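Local coordinates for hypothetical protein jhp0584 (Helicobacter pylori J99, PDB 4R7K) that is of unknown function but belongs to the SRPBCC superfamily, whose members commonly enclose a hydrophobic ligand-binding cavity, so it may bind a small apolar molecule, at residues F57-W70 against F112-R124. Numbering follows the deposited sequence.
Sequences FNKVVQHLRDASHW and FELKDAILRLAWR
Val-61 and Leu-119 meet midway along the interface, where helix 57-65 lies on one face of the sheet. Val-61 CG1, placed anti to its backbone N (chi1 172°), rests 3.9 Å from Leu-119 CD2 and also meets Leu-114 CD1 tip to tip. One turn further on, Leu-64 CD2 sits 4.0 Å from Leu-121 CD2, and the same methyl reaches Leu-119 CD2. Leu-119 and Leu-121, alternate residues of one strand, both point toward the helix.

Aromatic rings close both ends of this row. Phe-57 wedges against the turn joining strands 103-114 and 118-126: its CZ approaches Ile-118 N at 3.4 Å, Ala-117 CA lies over one face and Val-61 CG2 over the other, while Leu-119 N stands at the edge. The helix axis runs only 14° from the direction of strand 118-124, at 9.9 Å, so that successive helical turns meet alternate strand residues. The antiparallel sheet with the long helix 174-190 is consistent with the helix-grip fold of SRPBCC proteins, in which helix 57-65 would be one of the short helices following the first long strand. At the far end, the six-membered rings of Trp-70 and Trp-123 meet obliquely, planes 33° apart and CH2 to CH2 3.5 Å. The indole of Trp-70 is steadied by its NE1, which donates to Leu-64 O (2.9 Å).

Arg-65 adds the one charged side chain with a large share in the contact. Phe-112 CZ lies over the centre of its guanidinium, 3.3 Å from Arg-65 CZ, the ring tilted to that plane; Arg-65 NH2 hydrogen-bonds to Leu-90 O. Beyond Phe-57, a water donates to Asp-116 O and, weakly, to Asn-58 OD1.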
ATOM      1  N   PHE A  57       9.244  24.383  12.221  1.00 26.80           N
ATOM      2  CA  PHE A  57      10.357  23.517  12.602  1.00 26.14           C
ATOM      3  C   PHE A  57      10.273  23.086  14.057  1.00 24.80           C
ATOM      4  O   PHE A  57      10.322  21.912  14.349  1.00 22.79           O
ATOM      5  CB  PHE A  57      11.690  24.218  12.340  1.00 24.31           C
ATOM      6  CG  PHE A  57      12.906  23.481  12.854  1.00 24.47           C
ATOM      7  CD1 PHE A  57      13.495  22.475  12.100  1.00 26.31           C
ATOM      8  CD2 PHE A  57      13.513  23.858  14.043  1.00 27.51           C
ATOM      9  CE1 PHE A  57      14.626  21.823  12.554  1.00 25.73           C
ATOM     10  CE2 PHE A  57      14.642  23.199  14.512  1.00 28.03           C
ATOM     11  CZ  PHE A  57      15.207  22.187  13.767  1.00 27.20           C
ATOM     12  N   ASN A  58      10.169  24.050  14.963  1.00 25.60           N
ATOM     13  CA  ASN A  58      10.136  23.735  16.402  1.00 26.24           C
ATOM     14  C   ASN A  58       9.052  22.744  16.780  1.00 26.38           C
ATOM     15  O   ASN A  58       9.278  21.833  17.577  1.00 25.68           O
ATOM     16  CB  ASN A  58      10.058  25.023  17.224  1.00 28.94           C
ATOM     17  CG  ASN A  58      11.427  25.672  17.387  1.00 32.27           C
ATOM     18  OD1 ASN A  58      12.457  24.971  17.481  1.00 34.08           O
ATOM     19  ND2 ASN A  58      11.457  26.984  17.441  1.00 33.38           N
ATOM     20  N   LYS A  59       7.881  22.910  16.193  1.00 27.23           N
ATOM     21  CA  LYS A  59       6.756  22.046  16.498  1.00 28.51           C
ATOM     22  C   LYS A  59       7.019  20.625  16.011  1.00 25.86           C
ATOM     23  O   LYS A  59       6.702  19.663  16.677  1.00 24.70           O
ATOM     24  CB  LYS A  59       5.471  22.655  15.898  1.00 32.36           C
ATOM     25  CG  LYS A  59       4.154  22.065  16.385  1.00 34.85           C
ATOM     26  CD  LYS A  59       3.973  22.050  17.909  1.00 34.96           C
ATOM     27  CE  LYS A  59       3.971  23.416  18.552  1.00 34.53           C
ATOM     28  NZ  LYS A  59       3.768  23.317  20.027  1.00 33.55           N
ATOM     29  N   VAL A  60       7.621  20.496  14.851  1.00 26.29           N
ATOM     30  CA  VAL A  60       7.925  19.180  14.313  1.00 25.45           C
ATOM     31  C   VAL A  60       8.926  18.466  15.216  1.00 24.96           C
ATOM     32  O   VAL A  60       8.739  17.298  15.569  1.00 24.61           O
ATOM     33  CB  VAL A  60       8.441  19.288  12.862  1.00 25.30           C
ATOM     34  CG1 VAL A  60       8.989  17.950  12.380  1.00 25.67           C
ATOM     35  CG2 VAL A  60       7.333  19.786  11.953  1.00 25.38           C
ATOM     36  N   VAL A  61       9.965  19.185  15.637  1.00 23.58           N
ATOM     37  CA  VAL A  61      10.982  18.599  16.512  1.00 24.63           C
ATOM     38  C   VAL A  61      10.317  18.123  17.820  1.00 25.06           C
ATOM     39  O   VAL A  61      10.551  17.017  18.316  1.00 23.56           O
ATOM     40  CB  VAL A  61      12.126  19.601  16.764  1.00 25.35           C
ATOM     41  CG1 VAL A  61      13.089  19.096  17.817  1.00 27.44           C
ATOM     42  CG2 VAL A  61      12.881  19.900  15.491  1.00 26.48           C
ATOM     43  N   GLN A  62       9.437  18.955  18.362  1.00 26.30           N
ATOM     44  CA  GLN A  62       8.771  18.605  19.570  1.00 25.75           C
ATOM     45  C   GLN A  62       7.971  17.341  19.415  1.00 25.90           C
ATOM     46  O   GLN A  62       8.013  16.470  20.282  1.00 28.25           O
ATOM     47  CB  GLN A  62       7.838  19.734  19.950  1.00 27.80           C
ATOM     48  CG  GLN A  62       7.067  19.440  21.195  1.00 28.28           C
ATOM     49  CD  GLN A  62       6.059  20.501  21.492  1.00 30.77           C
ATOM     50  OE1 GLN A  62       5.871  21.446  20.709  1.00 32.65           O
ATOM     51  NE2 GLN A  62       5.380  20.348  22.617  1.00 32.19           N
ATOM     52  N   HIS A  63       7.234  17.226  18.316  1.00 24.79           N
ATOM     53  CA  HIS A  63       6.372  16.056  18.136  1.00 25.33           C
ATOM     54  C   HIS A  63       7.103  14.795  17.724  1.00 25.43           C
ATOM     55  O   HIS A  63       6.543  13.694  17.821  1.00 27.85           O
ATOM     56  CB  HIS A  63       5.233  16.336  17.180  1.00 25.04           C
ATOM     57  CG  HIS A  63       4.264  17.344  17.688  1.00 27.76           C
ATOM     58  ND1 HIS A  63       3.619  18.234  16.864  1.00 27.44           N
ATOM     59  CD2 HIS A  63       3.828  17.604  18.944  1.00 28.54           C
ATOM     60  CE1 HIS A  63       2.825  19.000  17.585  1.00 29.39           C
ATOM     61  NE2 HIS A  63       2.942  18.645  18.853  1.00 29.31           N
ATOM     62  N   LEU A  64       8.335  14.949  17.280  1.00 24.26           N
ATOM     63  CA  LEU A  64       9.174  13.795  16.963  1.00 23.13           C
ATOM     64  C   LEU A  64       9.949  13.381  18.210  1.00 23.03           C
ATOM     65  O   LEU A  64       9.977  12.199  18.547  1.00 25.72           O
ATOM     66  CB  LEU A  64      10.159  14.118  15.845  1.00 22.40           C
ATOM     67  CG  LEU A  64      11.178  13.021  15.575  1.00 22.15           C
ATOM     68  CD1 LEU A  64      10.469  11.743  15.149  1.00 23.37           C
ATOM     69  CD2 LEU A  64      12.147  13.460  14.495  1.00 24.54           C
ATOM     70  N   ARG A  65      10.609  14.336  18.867  1.00 25.19           N
ATOM     71  CA  ARG A  65      11.357  14.045  20.101  1.00 27.17           C
ATOM     72  C   ARG A  65      10.503  13.593  21.292  1.00 29.22           C
ATOM     73  O   ARG A  65      10.952  12.788  22.116  1.00 31.53           O
ATOM     74  CB  ARG A  65      12.119  15.276  20.593  1.00 31.34           C
ATOM     75  CG  ARG A  65      13.305  15.700  19.773  1.00 32.88           C
ATOM     76  CD  ARG A  65      13.991  16.831  20.547  1.00 37.50           C
ATOM     77  NE  ARG A  65      14.631  16.335  21.778  1.00 40.67           N
ATOM     78  CZ  ARG A  65      15.154  17.102  22.739  1.00 45.43           C
ATOM     79  NH1 ARG A  65      15.079  18.433  22.671  1.00 44.97           N
ATOM     80  NH2 ARG A  65      15.744  16.524  23.784  1.00 44.62           N
ATOM     81  N   ASP A  66       9.326  14.172  21.461  1.00 29.69           N
ATOM     82  CA  ASP A  66       8.494  13.755  22.587  1.00 32.11           C
ATOM     83  C   ASP A  66       7.644  12.581  22.121  1.00 32.11           C
ATOM     84  O   ASP A  66       6.570  12.729  21.544  1.00 31.72           O
ATOM     85  CB  ASP A  66       7.674  14.898  23.147  1.00 33.42           C
ATOM     86  CG  ASP A  66       6.858  14.485  24.364  1.00 35.43           C
ATOM     87  OD1 ASP A  66       6.669  13.284  24.632  1.00 34.68           O
ATOM     88  OD2 ASP A  66       6.372  15.371  25.025  1.00 35.69           O
ATOM     89  N   ALA A  67       8.161  11.396  22.395  1.00 33.18           N
ATOM     90  CA  ALA A  67       7.548  10.160  21.954  1.00 34.18           C
ATOM     91  C   ALA A  67       6.139   9.926  22.466  1.00 34.79           C
ATOM     92  O   ALA A  67       5.468   9.040  21.966  1.00 35.54           O
ATOM     93  CB  ALA A  67       8.453   8.982  22.305  1.00 34.32           C
ATOM     94  N   SER A  68       5.692  10.681  23.473  1.00 35.53           N
ATOM     95  CA  SER A  68       4.306  10.551  23.947  1.00 35.86           C
ATOM     96  C   SER A  68       3.307  10.955  22.846  1.00 33.16           C
ATOM     97  O   SER A  68       2.170  10.526  22.868  1.00 34.46           O
ATOM     98  CB  SER A  68       4.051  11.356  25.239  1.00 38.46           C
ATOM     99  OG  SER A  68       4.074  12.756  24.995  1.00 38.46           O
ATOM    100  N   HIS A  69       3.737  11.752  21.874  1.00 32.62           N
ATOM    101  CA  HIS A  69       2.852  12.162  20.762  1.00 31.65           C
ATOM    102  C   HIS A  69       2.678  11.121  19.660  1.00 27.96           C
ATOM    103  O   HIS A  69       1.693  11.156  18.922  1.00 28.88           O
ATOM    104  CB  HIS A  69       3.384  13.428  20.110  1.00 30.23           C
ATOM    105  CG  HIS A  69       3.436  14.602  21.029  1.00 34.77           C
ATOM    106  ND1 HIS A  69       2.317  15.322  21.380  1.00 38.91           N
ATOM    107  CD2 HIS A  69       4.476  15.186  21.668  1.00 35.14           C
ATOM    108  CE1 HIS A  69       2.662  16.283  22.219  1.00 40.13           C
ATOM    109  NE2 HIS A  69       3.972  16.232  22.390  1.00 38.42           N
ATOM    110  N   TRP A  70       3.647  10.220  19.537  1.00 28.01           N
ATOM    111  CA  TRP A  70       3.681   9.231  18.446  1.00 28.65           C
ATOM    112  C   TRP A  70       2.368   8.477  18.280  1.00 29.01           C
ATOM    113  O   TRP A  70       1.807   8.387  17.175  1.00 28.84           O
ATOM    114  CB  TRP A  70       4.812   8.228  18.694  1.00 27.92           C
ATOM    115  CG  TRP A  70       6.191   8.788  18.545  1.00 28.91           C
ATOM    116  CD1 TRP A  70       6.546  10.107  18.400  1.00 28.66           C
ATOM    117  CD2 TRP A  70       7.419   8.063  18.690  1.00 27.44           C
ATOM    118  NE1 TRP A  70       7.911  10.229  18.367  1.00 28.44           N
ATOM    119  CE2 TRP A  70       8.472   8.994  18.552  1.00 26.32           C
ATOM    120  CE3 TRP A  70       7.729   6.713  18.900  1.00 27.35           C
ATOM    121  CZ2 TRP A  70       9.798   8.621  18.606  1.00 26.66           C
ATOM    122  CZ3 TRP A  70       9.039   6.347  18.962  1.00 29.76           C
ATOM    123  CH2 TRP A  70      10.071   7.302  18.808  1.00 26.39           C
ATOM    124  N   PHE A 112      22.032  12.715  18.675  1.00 25.99           N
ATOM    125  CA  PHE A 112      21.122  13.801  18.964  1.00 26.85           C
ATOM    126  C   PHE A 112      21.869  15.128  18.862  1.00 27.84           C
ATOM    127  O   PHE A 112      22.756  15.428  19.682  1.00 29.60           O
ATOM    128  CB  PHE A 112      20.480  13.692  20.354  1.00 30.26           C
ATOM    129  CG  PHE A 112      19.605  14.866  20.670  1.00 33.99           C
ATOM    130  CD1 PHE A 112      18.348  14.954  20.126  1.00 35.64           C
ATOM    131  CD2 PHE A 112      20.069  15.908  21.443  1.00 40.68           C
ATOM    132  CE1 PHE A 112      17.555  16.049  20.347  1.00 37.65           C
ATOM    133  CE2 PHE A 112      19.273  17.013  21.683  1.00 43.17           C
ATOM    134  CZ  PHE A 112      18.020  17.084  21.119  1.00 40.23           C
ATOM    135  N   GLU A 113      21.523  15.914  17.861  1.00 27.50           N
ATOM    136  CA  GLU A 113      22.128  17.215  17.668  1.00 29.46           C
ATOM    137  C   GLU A 113      21.035  18.155  17.190  1.00 28.08           C
ATOM    138  O   GLU A 113      20.506  18.011  16.082  1.00 25.51           O
ATOM    139  CB  GLU A 113      23.253  17.129  16.652  1.00 33.15           C
ATOM    140  CG  GLU A 113      23.994  18.450  16.487  1.00 39.29           C
ATOM    141  CD  GLU A 113      25.241  18.340  15.611  1.00 44.97           C
ATOM    142  OE1 GLU A 113      26.196  19.126  15.828  1.00 51.46           O
ATOM    143  OE2 GLU A 113      25.281  17.463  14.725  1.00 47.87           O
ATOM    144  N   LEU A 114      20.669  19.110  18.039  1.00 28.33           N
ATOM    145  CA  LEU A 114      19.602  20.043  17.722  1.00 28.12           C
ATOM    146  C   LEU A 114      20.156  21.443  17.651  1.00 29.89           C
ATOM    147  O   LEU A 114      20.683  21.951  18.635  1.00 31.15           O
ATOM    148  CB  LEU A 114      18.501  19.968  18.780  1.00 29.63           C
ATOM    149  CG  LEU A 114      17.348  20.985  18.647  1.00 31.00           C
ATOM    150  CD1 LEU A 114      16.619  20.856  17.310  1.00 29.06           C
ATOM    151  CD2 LEU A 114      16.369  20.839  19.807  1.00 34.07           C
ATOM    152  N   LYS A 115      20.026  22.052  16.479  1.00 30.22           N
ATOM    153  CA  LYS A 115      20.465  23.422  16.223  1.00 34.26           C
ATOM    154  C   LYS A 115      19.225  24.249  15.878  1.00 35.17           C
ATOM    155  O   LYS A 115      18.116  23.697  15.729  1.00 33.19           O
ATOM    156  CB  LYS A 115      21.508  23.455  15.096  1.00 35.36           C
ATOM    157  CG  LYS A 115      22.693  22.542  15.391  1.00 38.71           C
ATOM    158  CD  LYS A 115      23.978  22.956  14.688  1.00 45.42           C
ATOM    159  CE  LYS A 115      23.937  22.702  13.197  1.00 47.00           C
ATOM    160  NZ  LYS A 115      25.107  23.364  12.551  1.00 53.38           N
ATOM    161  N   ASP A 116      19.400  25.564  15.751  1.00 38.18           N
ATOM    162  CA  ASP A 116      18.280  26.469  15.428  1.00 40.59           C
ATOM    163  C   ASP A 116      17.504  26.055  14.174  1.00 37.96           C
ATOM    164  O   ASP A 116      16.328  26.311  14.074  1.00 37.83           O
ATOM    165  CB  ASP A 116      18.779  27.910  15.191  1.00 44.05           C
ATOM    166  CG  ASP A 116      19.251  28.597  16.463  1.00 48.20           C
ATOM    167  OD1 ASP A 116      19.009  28.063  17.563  1.00 50.13           O
ATOM    168  OD2 ASP A 116      19.842  29.698  16.361  1.00 53.50           O
ATOM    169  N   ALA A 117      18.168  25.444  13.207  1.00 28.05           N
ATOM    170  CA  ALA A 117      17.488  25.113  11.959  1.00 28.67           C
ATOM    171  C   ALA A 117      17.640  23.680  11.453  1.00 26.65           C
ATOM    172  O   ALA A 117      17.237  23.396  10.353  1.00 25.43           O
ATOM    173  CB  ALA A 117      17.935  26.076  10.881  1.00 29.73           C
ATOM    174  N   ILE A 118      18.193  22.802  12.264  1.00 25.95           N
ATOM    175  CA  ILE A 118      18.367  21.419  11.871  1.00 26.48           C
ATOM    176  C   ILE A 118      18.482  20.496  13.076  1.00 24.42           C
ATOM    177  O   ILE A 118      19.152  20.806  14.090  1.00 27.00           O
ATOM    178  CB  ILE A 118      19.582  21.253  10.936  1.00 27.95           C
ATOM    179  CG1 ILE A 118      19.760  19.777  10.591  1.00 28.23           C
ATOM    180  CG2 ILE A 118      20.814  21.861  11.573  1.00 30.63           C
ATOM    181  CD1 ILE A 118      20.773  19.458   9.500  1.00 28.97           C
ATOM    182  N   LEU A 119      17.767  19.378  12.977  1.00 23.93           N
ATOM    183  CA  LEU A 119      17.802  18.338  13.961  1.00 23.04           C
ATOM    184  C   LEU A 119      18.323  17.082  13.306  1.00 21.10           C
ATOM    185  O   LEU A 119      17.858  16.683  12.243  1.00 21.09           O
ATOM    186  CB  LEU A 119      16.393  18.009  14.499  1.00 24.30           C
ATOM    187  CG  LEU A 119      16.309  16.718  15.335  1.00 23.56           C
ATOM    188  CD1 LEU A 119      17.095  16.887  16.611  1.00 27.25           C
ATOM    189  CD2 LEU A 119      14.866  16.325  15.675  1.00 27.12           C
ATOM    190  N   ARG A 120      19.256  16.436  13.974  1.00 19.81           N
ATOM    191  CA  ARG A 120      19.709  15.105  13.630  1.00 19.64           C
ATOM    192  C   ARG A 120      19.428  14.206  14.822  1.00 20.65           C
ATOM    193  O   ARG A 120      19.910  14.443  15.946  1.00 22.15           O
ATOM    194  CB  ARG A 120      21.181  15.111  13.299  1.00 21.62           C
ATOM    195  CG  ARG A 120      21.483  15.826  11.986  1.00 21.73           C
ATOM    196  CD  ARG A 120      22.991  16.090  11.878  1.00 23.96           C
ATOM    197  NE  ARG A 120      23.359  16.749  10.630  1.00 24.93           N
ATOM    198  CZ  ARG A 120      23.561  16.106   9.491  1.00 24.54           C
ATOM    199  NH1 ARG A 120      23.377  14.801   9.420  1.00 24.95           N
ATOM    200  NH2 ARG A 120      23.902  16.772   8.416  1.00 24.59           N
ATOM    201  N   LEU A 121      18.657  13.163  14.586  1.00 19.90           N
ATOM    202  CA  LEU A 121      18.259  12.266  15.655  1.00 23.62           C
ATOM    203  C   LEU A 121      18.268  10.840  15.127  1.00 22.06           C
ATOM    204  O   LEU A 121      17.821  10.590  14.023  1.00 21.19           O
ATOM    205  CB  LEU A 121      16.841  12.611  16.125  1.00 22.92           C
ATOM    206  CG  LEU A 121      16.154  11.610  17.078  1.00 25.47           C
ATOM    207  CD1 LEU A 121      16.832  11.691  18.427  1.00 26.43           C
ATOM    208  CD2 LEU A 121      14.689  11.996  17.230  1.00 27.03           C
ATOM    209  N   ALA A 122      18.865   9.921  15.875  1.00 22.30           N
ATOM    210  CA  ALA A 122      18.846   8.527  15.455  1.00 22.81           C
ATOM    211  C   ALA A 122      18.875   7.592  16.644  1.00 22.51           C
ATOM    212  O   ALA A 122      19.452   7.923  17.686  1.00 24.14           O
ATOM    213  CB  ALA A 122      20.019   8.222  14.524  1.00 24.27           C
ATOM    214  N   TRP A 123      18.228   6.440  16.492  1.00 23.00           N
ATOM    215  CA  TRP A 123      18.277   5.384  17.483  1.00 22.85           C
ATOM    216  C   TRP A 123      18.556   4.030  16.857  1.00 23.60           C
ATOM    217  O   TRP A 123      18.179   3.754  15.675  1.00 21.39           O
ATOM    218  CB  TRP A 123      16.996   5.300  18.287  1.00 24.87           C
ATOM    219  CG  TRP A 123      15.732   4.997  17.515  1.00 25.06           C
ATOM    220  CD1 TRP A 123      15.304   3.776  17.088  1.00 25.62           C
ATOM    221  CD2 TRP A 123      14.702   5.924  17.176  1.00 23.32           C
ATOM    222  NE1 TRP A 123      14.108   3.892  16.464  1.00 23.81           N
ATOM    223  CE2 TRP A 123      13.696   5.202  16.524  1.00 24.29           C
ATOM    224  CE3 TRP A 123      14.541   7.304  17.360  1.00 25.85           C
ATOM    225  CZ2 TRP A 123      12.553   5.815  15.993  1.00 24.54           C
ATOM    226  CZ3 TRP A 123      13.398   7.912  16.855  1.00 25.05           C
ATOM    227  CH2 TRP A 123      12.411   7.166  16.198  1.00 25.29           C
ATOM    228  N   ARG A 124      19.220   3.187  17.647  1.00 23.58           N
ATOM    229  CA  ARG A 124      19.441   1.806  17.298  1.00 24.44           C
ATOM    230  C   ARG A 124      18.281   1.078  17.939  1.00 24.91           C
ATOM    231  O   ARG A 124      17.887   1.385  19.074  1.00 27.03           O
ATOM    232  CB  ARG A 124      20.787   1.305  17.806  1.00 27.24           C
ATOM    233  CG  ARG A 124      21.122  -0.124  17.360  1.00 29.20           C
ATOM    234  CD  ARG A 124      22.543  -0.512  17.734  1.00 32.18           C
ATOM    235  NE  ARG A 124      22.775  -0.357  19.164  1.00 34.74           N
ATOM    236  CZ  ARG A 124      22.574  -1.304  20.080  1.00 39.61           C
ATOM    237  NH1 ARG A 124      22.807  -1.039  21.360  1.00 42.92           N
ATOM    238  NH2 ARG A 124      22.132  -2.503  19.733  1.00 42.32           N
TER
HETATM  239  O   HOH W   1      14.604  27.115  15.880  1.00 43.13           O